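Long-range contacts in methyltransferase WBDD (Escherichia coli, PDB 4AZS), which combines kinase and methyltransferase activities in one chain and regulates the chain length of the O antigen in E. coli O9a: residues A[155-160]-A[194-199]; A[169-174]-A[216-221]; A[432-437]-A[460-465]. One frame throughout, in Å; residues are numbered along the deposited sequence.

Contact 1. Residues A[155-160]-A[194-199]; sequences EVKRLL and LIEQCA
K157, in the middle of the helical segment 155-160, comes within 5.0 Å of L194, CA to CA, where the loop segment 194-199 turns through a type I beta turn from I195 to C198. The polar half of the contact is an exchange between K157 and Q197. The lysine chain bends at its last two torsions (chi3 69°, chi4 63°), which turns NZ back onto Q197 OE1 at 2.9 Å; NZ arrives above the amide plane, 58° out of it. Q197 NE2 lies 2.8 Å from L194 O in a nearly straight bond within its own segment, and also gives a weak bond to K157 O at 3.0 Å, so both ends of the amide are engaged and its rotation is fixed. K157 NZ also bonds the carbonyl of E193. The apolar half lies alongside: L160 CD1 packs on L194 CB at 3.8 Å and V156 CG1 on L194 CD2 at 3.9 Å. The contact thus joins helix 153-166 to the loop before strand 200-207. V156 and L160 also touch helix 144-151, while I195 and C198 rest on strand 216-222 of the methyltransferase sheet.

Contact 2. Residues A[169-174]-A[216-221]; sequences AVILEL and RPMYLV
I171 and E173 project from one face of an antiparallel strand pair together with M218 and L220, while V170, L172, Y219 and V221 occupy the other. The strand axes run at 169° and approach to 4.5 Å; V170-V221 and L172-Y219 are hydrogen-bonded pairs, I171-L220 and E173-M218 non-hydrogen-bonded ones. Strand 216-222 lies antiparallel between 169-173 and 200-207, towards one end of a seven-strand mixed sheet of order 3-2-1-4-5-7-6, the Rossmann-like sheet of class I S-adenosylmethionine-dependent methyltransferases. On the first face I171 sits between two neighbours: its CG2 branch, anti to the backbone N, meets M218 SD at 3.7 Å, and its CG1 branch meets L220 CD1 at the same distance. E173 has CG anti to its own backbone N (chi1 -174°) and an extended chain beyond, which lays CG over R216 CB at 3.7 Å. The two side chains cross at about a right angle, with carboxylate and guanidinium planes 82° apart and no ion pair between them. On the other face V170 and V221 meet through their CB atoms. Just past the strand end, L174 CD1 meets Y219 CD2 at 4.0 Å; the two side chains cross at about a right angle, CD1 coming to the ring obliquely. L174 N extends the ladder by a bond to P217 O at 3.0 Å. The buried charged groups are satisfied beyond the pair: R216 bridges to E179 and S142 OG, while salt bridges to R44 and R49 and a bond to S142 OG hold the E173 carboxylate beside S-adenosylmethionine, about 4 Å from the side chain.

Contact 3. Residues A[432-437]-A[460-465]; sequences PQPWSN and EKKAKL
This is a water-bridged, largely apolar contact between the start of helix 435-443 and the turn that follows helix 452-460, in the C-terminal helical part of the chain. No direct hydrogen bond crosses it. P434, preceded by a cis peptide and at the N-cap position, lays its ring against the lysine chain, CG to K462 CG at 4.0 Å. The extended run of K462 through chi2 and chi3 brings CE over one face of the W435 indole; CE stands 4.1 Å from the centroid of the five-membered ring and 22° off its normal, a CH-pi contact. A bend at chi4 (-54°) then turns NZ off toward E342, with which it makes a salt bridge. The water holds the other end: it accepts from N437 ND2 at 2.9 Å and donates to L465 O at 2.8 Å. Q433 OE1 takes a nearly straight bond from the same ND2 at 3.2 Å, and A468 N binds N437 OD1, so both ends of the amide are held. Around this joint, W435 packs on helix 341-357 through E342 and L345 and meets F411 edge to face, while K462 and L465 touch W438 and A441 farther along helix 435-443.

Contacts 1 and 2 are neighbours in the methyltransferase part, with centres 12 Å apart, and their segments alternate along the chain. They meet directly: I195 CD1 packs on Y219 CG at 3.6 Å, C198 CB on V221 CG1 at 3.6 Å, and L160 CD2 on L172 CD1 at 4.0 Å. Contact 1 therefore covers the sheet face that carries L172, Y219 and V221. The opposite face of contact 2 looks to S-adenosylmethionine through E173, whereas the side chain of V156 in contact 1 stays about 9 Å from that ligand. Contact 3 is remote, its centre 55 Å from that of contact 1 and 59 Å from that of contact 2, on the other side of the chain's centre.

Contact 1. Residues A[155-160]-A[194-199]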
loop_
_atom_site.group_PDB
_atom_site.type_symbol
_atom_site.label_atom_id
_atom_site.label_comp_id
_atom_site.label_asym_id
_atom_site.label_seq_id
_atom_site.Cartn_x
_atom_site.Cartn_y
_atom_site.Cartn_z
ATOM N N GLU A 155 5.147 -25.122 -15.404
ATOM C CA GLU A 155 4.913 -26.358 -14.698
ATOM C C GLU A 155 4.169 -27.339 -15.639
ATOM O O GLU A 155 4.499 -28.507 -15.668
ATOM C CB GLU A 155 4.146 -26.169 -13.365
ATOM C CG GLU A 155 3.359 -27.429 -12.963
ATOM C CD GLU A 155 2.698 -27.407 -11.577
ATOM O OE1 GLU A 155 2.982 -26.510 -10.770
ATOM O OE2 GLU A 155 1.871 -28.320 -11.289
ATOM N N VAL A 156 3.197 -26.865 -16.420
ATOM C CA VAL A 156 2.491 -27.752 -17.340
ATOM C C VAL A 156 3.444 -28.350 -18.395
ATOM O O VAL A 156 3.323 -29.543 -18.722
ATOM C CB VAL A 156 1.303 -27.067 -17.999
ATOM C CG1 VAL A 156 0.769 -27.902 -19.163
ATOM C CG2 VAL A 156 0.197 -26.837 -16.990
ATOM N N LYS A 157 4.385 -27.565 -18.917
ATOM C CA LYS A 157 5.384 -28.101 -19.884
ATOM C C LYS A 157 6.154 -29.244 -19.248
ATOM O O LYS A 157 6.409 -30.268 -19.888
ATOM C CB LYS A 157 6.407 -27.021 -20.345
ATOM C CG LYS A 157 5.827 -25.983 -21.305
ATOM C CD LYS A 157 6.752 -24.779 -21.574
ATOM C CE LYS A 157 8.018 -25.097 -22.377
ATOM N NZ LYS A 157 7.718 -25.597 -23.772
ATOM N N ARG A 158 6.570 -29.061 -18.000
ATOM C CA ARG A 158 7.317 -30.129 -17.313
ATOM C C ARG A 158 6.486 -31.364 -17.032
ATOM O O ARG A 158 6.979 -32.491 -17.167
ATOM C CB ARG A 158 7.979 -29.612 -16.029
ATOM C CG ARG A 158 9.150 -28.695 -16.374
ATOM C CD ARG A 158 9.876 -28.169 -15.135
ATOM N NE ARG A 158 10.880 -27.167 -15.513
ATOM C CZ ARG A 158 10.751 -25.846 -15.380
ATOM N NH1 ARG A 158 9.670 -25.285 -14.825
ATOM N NH2 ARG A 158 11.750 -25.084 -15.778
ATOM N N LEU A 159 5.223 -31.167 -16.690
ATOM C CA LEU A 159 4.331 -32.316 -16.497
ATOM C C LEU A 159 4.182 -33.096 -17.801
ATOM O O LEU A 159 4.261 -34.322 -17.815
ATOM C CB LEU A 159 2.949 -31.858 -16.005
ATOM C CG LEU A 159 2.917 -31.215 -14.627
ATOM C CD1 LEU A 159 1.499 -30.801 -14.297
ATOM C CD2 LEU A 159 3.390 -32.241 -13.598
ATOM N N LEU A 160 3.963 -32.375 -18.897
ATOM C CA LEU A 160 3.765 -33.002 -20.227
ATOM C C LEU A 160 5.045 -33.673 -20.726
ATOM O O LEU A 160 4.995 -34.731 -21.337
ATOM C CB LEU A 160 3.228 -31.990 -21.254
ATOM C CG LEU A 160 1.800 -31.516 -20.988
ATOM C CD1 LEU A 160 1.407 -30.453 -21.981
ATOM C CD2 LEU A 160 0.816 -32.673 -21.031
ATOM N N LEU A 194 3.068 -25.751 -25.146
ATOM C CA LEU A 194 3.027 -26.704 -24.058
ATOM C C LEU A 194 3.745 -28.009 -24.436
ATOM O O LEU A 194 3.979 -28.859 -23.554
ATOM C CB LEU A 194 1.564 -27.035 -23.705
ATOM C CG LEU A 194 0.673 -25.874 -23.261
ATOM C CD1 LEU A 194 -0.768 -26.310 -23.013
ATOM C CD2 LEU A 194 1.271 -25.276 -22.009
ATOM N N ILE A 195 4.007 -28.225 -25.733
ATOM C CA ILE A 195 4.508 -29.532 -26.183
ATOM C C ILE A 195 5.774 -29.543 -27.014
ATOM O O ILE A 195 6.297 -30.588 -27.268
ATOM C CB ILE A 195 3.432 -30.337 -26.964
ATOM C CG1 ILE A 195 2.865 -29.544 -28.110
ATOM C CG2 ILE A 195 2.315 -30.798 -26.028
ATOM C CD1 ILE A 195 2.008 -30.363 -29.035
ATOM N N GLU A 196 6.227 -28.384 -27.475
ATOM C CA GLU A 196 7.299 -28.298 -28.438
ATOM C C GLU A 196 8.648 -28.715 -27.799
ATOM O O GLU A 196 9.552 -29.067 -28.501
ATOM C CB GLU A 196 7.381 -26.885 -29.013
ATOM C CG GLU A 196 7.999 -25.880 -28.063
ATOM C CD GLU A 196 7.735 -24.436 -28.486
ATOM O OE1 GLU A 196 7.154 -24.231 -29.579
ATOM O OE2 GLU A 196 8.094 -23.504 -27.715
ATOM N N GLN A 197 8.735 -28.723 -26.473
ATOM C CA GLN A 197 9.872 -29.350 -25.784
ATOM C C GLN A 197 9.882 -30.867 -25.939
ATOM O O GLN A 197 10.936 -31.474 -25.748
ATOM C CB GLN A 197 9.917 -29.004 -24.282
ATOM C CG GLN A 197 8.907 -29.740 -23.396
ATOM C CD GLN A 197 7.460 -29.302 -23.635
ATOM O OE1 GLN A 197 7.215 -28.415 -24.472
ATOM N NE2 GLN A 197 6.496 -29.903 -22.906
ATOM N N CYS A 198 8.746 -31.486 -26.280
ATOM C CA CYS A 198 8.727 -32.929 -26.546
ATOM C C CYS A 198 9.307 -33.213 -27.922
ATOM O O CYS A 198 9.346 -32.343 -28.781
ATOM C CB CYS A 198 7.329 -33.456 -26.424
ATOM S SG CYS A 198 6.675 -33.307 -24.723
ATOM N N ALA A 199 9.792 -34.424 -28.129
ATOM C CA ALA A 199 10.599 -34.717 -29.299
ATOM C C ALA A 199 9.809 -34.736 -30.571
ATOM O O ALA A 199 10.183 -34.106 -31.550
ATOM C CB ALA A 199 11.296 -36.077 -29.118
#

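Contact 2. Residues A[169-174]-A[216-221]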
loop_
_atom_site.group_PDB
_atom_site.type_symbol
_atom_site.label_atom_id
_atom_site.label_comp_id
_atom_site.label_asym_id
_atom_site.label_seq_id
_atom_site.Cartn_x
_atom_site.Cartn_y
_atom_site.Cartn_z
ATOM N N ALA A 169 3.390 -42.902 -26.199
ATOM C CA ALA A 169 2.602 -41.942 -26.971
ATOM C C ALA A 169 1.651 -41.207 -26.063
ATOM O O ALA A 169 1.171 -41.748 -25.064
ATOM C CB ALA A 169 1.816 -42.632 -28.043
ATOM N N VAL A 170 1.396 -39.972 -26.428
ATOM C CA VAL A 170 0.451 -39.109 -25.732
ATOM C C VAL A 170 -0.452 -38.446 -26.735
ATOM O O VAL A 170 0.026 -37.932 -27.763
ATOM C CB VAL A 170 1.174 -38.014 -24.906
ATOM C CG1 VAL A 170 0.189 -37.272 -24.014
ATOM C CG2 VAL A 170 2.230 -38.656 -24.038
ATOM N N ILE A 171 -1.748 -38.451 -26.438
ATOM C CA ILE A 171 -2.734 -37.741 -27.231
ATOM C C ILE A 171 -3.345 -36.650 -26.382
ATOM O O ILE A 171 -3.853 -36.940 -25.291
ATOM C CB ILE A 171 -3.811 -38.721 -27.746
ATOM C CG1 ILE A 171 -3.148 -39.690 -28.675
ATOM C CG2 ILE A 171 -4.911 -38.002 -28.515
ATOM C CD1 ILE A 171 -4.105 -40.783 -29.082
ATOM N N LEU A 172 -3.250 -35.406 -26.870
ATOM C CA LEU A 172 -3.761 -34.251 -26.176
ATOM C C LEU A 172 -4.736 -33.495 -27.046
ATOM O O LEU A 172 -4.442 -33.240 -28.190
ATOM C CB LEU A 172 -2.616 -33.296 -25.797
ATOM C CG LEU A 172 -1.574 -33.960 -24.898
ATOM C CD1 LEU A 172 -0.324 -33.095 -24.868
ATOM C CD2 LEU A 172 -2.080 -34.222 -23.499
ATOM N N GLU A 173 -5.873 -33.115 -26.468
ATOM C CA GLU A 173 -6.736 -32.078 -26.989
ATOM C C GLU A 173 -6.517 -30.873 -26.112
ATOM O O GLU A 173 -6.719 -30.944 -24.905
ATOM C CB GLU A 173 -8.190 -32.481 -26.934
ATOM C CG GLU A 173 -9.121 -31.472 -27.607
ATOM C CD GLU A 173 -10.586 -31.787 -27.403
ATOM O OE1 GLU A 173 -10.935 -32.241 -26.269
ATOM O OE2 GLU A 173 -11.361 -31.560 -28.372
ATOM N N LEU A 174 -6.111 -29.767 -26.714
ATOM C CA LEU A 174 -5.733 -28.579 -25.985
ATOM C C LEU A 174 -6.621 -27.385 -26.285
ATOM O O LEU A 174 -6.834 -27.017 -27.437
ATOM C CB LEU A 174 -4.299 -28.242 -26.342
ATOM C CG LEU A 174 -3.302 -29.333 -25.936
ATOM C CD1 LEU A 174 -1.961 -29.009 -26.567
ATOM C CD2 LEU A 174 -3.150 -29.457 -24.430
ATOM N N ARG A 216 -10.683 -27.102 -30.872
ATOM C CA ARG A 216 -9.485 -27.460 -30.161
ATOM C C ARG A 216 -8.686 -28.485 -30.978
ATOM O O ARG A 216 -9.217 -29.513 -31.409
ATOM C CB ARG A 216 -9.822 -28.020 -28.789
ATOM C CG ARG A 216 -10.493 -27.037 -27.869
ATOM C CD ARG A 216 -10.761 -27.626 -26.489
ATOM N NE ARG A 216 -11.288 -26.553 -25.669
ATOM C CZ ARG A 216 -12.060 -26.717 -24.606
ATOM N NH1 ARG A 216 -12.319 -27.929 -24.157
ATOM N NH2 ARG A 216 -12.606 -25.660 -24.033
ATOM N N PRO A 217 -7.399 -28.215 -31.160
ATOM C CA PRO A 217 -6.513 -29.133 -31.830
ATOM C C PRO A 217 -6.175 -30.344 -30.925
ATOM O O PRO A 217 -6.141 -30.239 -29.690
ATOM C CB PRO A 217 -5.279 -28.251 -32.129
ATOM C CG PRO A 217 -5.238 -27.334 -30.953
ATOM C CD PRO A 217 -6.674 -27.030 -30.656
ATOM N N MET A 218 -6.042 -31.492 -31.556
ATOM C CA MET A 218 -5.584 -32.718 -30.942
ATOM C C MET A 218 -4.198 -33.029 -31.517
ATOM O O MET A 218 -4.037 -33.076 -32.736
ATOM C CB MET A 218 -6.547 -33.845 -31.302
ATOM C CG MET A 218 -6.177 -35.161 -30.689
ATOM S SD MET A 218 -7.349 -36.525 -30.903
ATOM C CE MET A 218 -8.629 -35.988 -29.800
ATOM N N TYR A 219 -3.237 -33.244 -30.635
ATOM C CA TYR A 219 -1.870 -33.590 -30.966
ATOM C C TYR A 219 -1.509 -34.988 -30.513
ATOM O O TYR A 219 -1.960 -35.459 -29.493
ATOM C CB TYR A 219 -0.927 -32.609 -30.278
ATOM C CG TYR A 219 -0.992 -31.207 -30.888
ATOM C CD1 TYR A 219 -0.297 -30.899 -32.074
ATOM C CD2 TYR A 219 -1.836 -30.233 -30.351
ATOM C CE1 TYR A 219 -0.411 -29.636 -32.644
ATOM C CE2 TYR A 219 -1.939 -28.972 -30.925
ATOM C CZ TYR A 219 -1.217 -28.694 -32.033
ATOM O OH TYR A 219 -1.368 -27.479 -32.576
ATOM N N LEU A 220 -0.691 -35.637 -31.305
ATOM C CA LEU A 220 -0.077 -36.891 -30.986
ATOM C C LEU A 220 1.387 -36.585 -30.686
ATOM O O LEU A 220 2.090 -35.974 -31.498
ATOM C CB LEU A 220 -0.156 -37.792 -32.202
ATOM C CG LEU A 220 0.427 -39.179 -32.058
ATOM C CD1 LEU A 220 -0.230 -40.004 -30.975
ATOM C CD2 LEU A 220 0.291 -39.881 -33.393
ATOM N N VAL A 221 1.849 -36.975 -29.521
ATOM C CA VAL A 221 3.177 -36.527 -29.031
ATOM C C VAL A 221 3.961 -37.764 -28.589
ATOM O O VAL A 221 3.372 -38.712 -28.048
ATOM C CB VAL A 221 2.988 -35.600 -27.840
ATOM C CG1 VAL A 221 4.280 -35.201 -27.204
ATOM C CG2 VAL A 221 2.160 -34.395 -28.207
#

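Contact 3. Residues A[432-437]-A[460-465]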
loop_
_atom_site.group_PDB
_atom_site.type_symbol
_atom_site.label_atom_id
_atom_site.label_comp_id
_atom_site.label_asym_id
_atom_site.label_seq_id
_atom_site.Cartn_x
_atom_site.Cartn_y
_atom_site.Cartn_z
ATOM N N PRO A 432 46.353 -23.193 -51.134
ATOM C CA PRO A 432 47.671 -23.487 -51.606
ATOM C C PRO A 432 47.653 -24.057 -53.049
ATOM O O PRO A 432 46.593 -24.404 -53.585
ATOM C CB PRO A 432 48.141 -24.547 -50.615
ATOM C CG PRO A 432 46.914 -25.336 -50.374
ATOM C CD PRO A 432 45.749 -24.375 -50.508
ATOM N N GLN A 433 48.830 -24.085 -53.660
ATOM C CA GLN A 433 49.053 -24.822 -54.884
ATOM C C GLN A 433 48.821 -26.277 -54.549
ATOM O O GLN A 433 49.133 -26.715 -53.451
ATOM C CB GLN A 433 50.489 -24.622 -55.371
ATOM C CG GLN A 433 50.705 -23.252 -55.955
ATOM C CD GLN A 433 51.917 -23.147 -56.885
ATOM O OE1 GLN A 433 52.091 -23.906 -57.863
ATOM N NE2 GLN A 433 52.741 -22.154 -56.612
ATOM N N PRO A 434 48.210 -27.032 -55.452
ATOM C CA PRO A 434 47.664 -26.761 -56.755
ATOM C C PRO A 434 46.156 -26.441 -56.815
ATOM O O PRO A 434 45.604 -26.305 -57.905
ATOM C CB PRO A 434 47.929 -28.077 -57.461
ATOM C CG PRO A 434 47.714 -29.102 -56.389
ATOM C CD PRO A 434 48.054 -28.452 -55.090
ATOM N N TRP A 435 45.508 -26.269 -55.680
ATOM C CA TRP A 435 44.117 -25.822 -55.668
ATOM C C TRP A 435 43.958 -24.444 -56.312
ATOM O O TRP A 435 43.010 -24.155 -57.092
ATOM C CB TRP A 435 43.562 -25.878 -54.231
ATOM C CG TRP A 435 43.324 -27.293 -53.733
ATOM C CD1 TRP A 435 42.211 -28.095 -53.975
ATOM C CD2 TRP A 435 44.203 -28.122 -52.907
ATOM N NE1 TRP A 435 42.340 -29.321 -53.374
ATOM C CE2 TRP A 435 43.506 -29.402 -52.715
ATOM C CE3 TRP A 435 45.437 -27.934 -52.298
ATOM C CZ2 TRP A 435 44.057 -30.446 -51.961
ATOM C CZ3 TRP A 435 45.989 -28.991 -51.540
ATOM C CH2 TRP A 435 45.315 -30.220 -51.381
ATOM N N SER A 436 44.890 -23.575 -56.030
ATOM C CA SER A 436 44.857 -22.242 -56.598
ATOM C C SER A 436 45.035 -22.284 -58.119
ATOM O O SER A 436 44.430 -21.500 -58.847
ATOM C CB SER A 436 45.982 -21.425 -55.978
ATOM O OG SER A 436 47.224 -22.143 -56.190
ATOM N N ASN A 437 45.876 -23.198 -58.578
ATOM C CA ASN A 437 46.141 -23.376 -60.008
ATOM C C ASN A 437 44.903 -23.882 -60.710
ATOM O O ASN A 437 44.590 -23.455 -61.800
ATOM C CB ASN A 437 47.269 -24.369 -60.187
ATOM C CG ASN A 437 48.531 -23.911 -59.536
ATOM O OD1 ASN A 437 48.629 -22.761 -59.121
ATOM N ND2 ASN A 437 49.506 -24.800 -59.429
ATOM N N GLU A 460 40.968 -33.143 -61.363
ATOM C CA GLU A 460 41.793 -34.343 -61.516
ATOM C C GLU A 460 43.197 -34.120 -62.103
ATOM O O GLU A 460 44.100 -34.917 -61.905
ATOM C CB GLU A 460 41.024 -35.365 -62.363
ATOM C CG GLU A 460 39.886 -36.029 -61.563
ATOM C CD GLU A 460 38.854 -36.760 -62.430
ATOM O OE1 GLU A 460 39.029 -36.813 -63.678
ATOM O OE2 GLU A 460 37.851 -37.277 -61.859
ATOM N N LYS A 461 43.403 -33.033 -62.831
ATOM C CA LYS A 461 44.683 -32.802 -63.445
ATOM C C LYS A 461 45.369 -31.614 -62.803
ATOM O O LYS A 461 46.298 -31.048 -63.382
ATOM C CB LYS A 461 44.473 -32.543 -64.936
ATOM C CG LYS A 461 43.786 -33.697 -65.656
ATOM C CD LYS A 461 44.738 -34.872 -65.893
ATOM C CE LYS A 461 43.988 -36.049 -66.499
ATOM N NZ LYS A 461 44.854 -36.978 -67.271
ATOM N N LYS A 462 44.894 -31.203 -61.626
ATOM C CA LYS A 462 45.361 -29.942 -61.060
ATOM C C LYS A 462 46.885 -29.927 -60.833
ATOM O O LYS A 462 47.494 -28.885 -60.970
ATOM C CB LYS A 462 44.607 -29.540 -59.789
ATOM C CG LYS A 462 44.738 -30.513 -58.643
ATOM C CD LYS A 462 43.833 -30.080 -57.503
ATOM C CE LYS A 462 43.881 -31.078 -56.355
ATOM N NZ LYS A 462 43.561 -32.446 -56.862
ATOM N N ALA A 463 47.499 -31.074 -60.543
ATOM C CA ALA A 463 48.953 -31.102 -60.337
ATOM C C ALA A 463 49.735 -30.735 -61.597
ATOM O O ALA A 463 50.873 -30.342 -61.503
ATOM C CB ALA A 463 49.400 -32.454 -59.793
ATOM N N LYS A 464 49.113 -30.810 -62.768
ATOM C CA LYS A 464 49.791 -30.520 -64.011
ATOM C C LYS A 464 49.588 -29.080 -64.477
ATOM O O LYS A 464 50.218 -28.648 -65.436
ATOM C CB LYS A 464 49.247 -31.444 -65.114
ATOM C CG LYS A 464 49.334 -32.937 -64.775
ATOM C CD LYS A 464 49.483 -33.798 -66.027
ATOM C CE LYS A 464 48.268 -33.690 -66.953
ATOM N NZ LYS A 464 48.603 -33.847 -68.401
ATOM N N LEU A 465 48.660 -28.358 -63.856
ATOM C CA LEU A 465 48.250 -27.088 -64.391
ATOM C C LEU A 465 49.292 -26.034 -64.066
ATOM O O LEU A 465 50.002 -26.145 -63.074
ATOM C CB LEU A 465 46.924 -26.681 -63.800
ATOM C CG LEU A 465 45.742 -27.547 -64.185
ATOM C CD1 LEU A 465 44.544 -27.080 -63.394
ATOM C CD2 LEU A 465 45.480 -27.478 -65.677
HETATM O O HOH W 1 49.483 -27.394 -60.614
#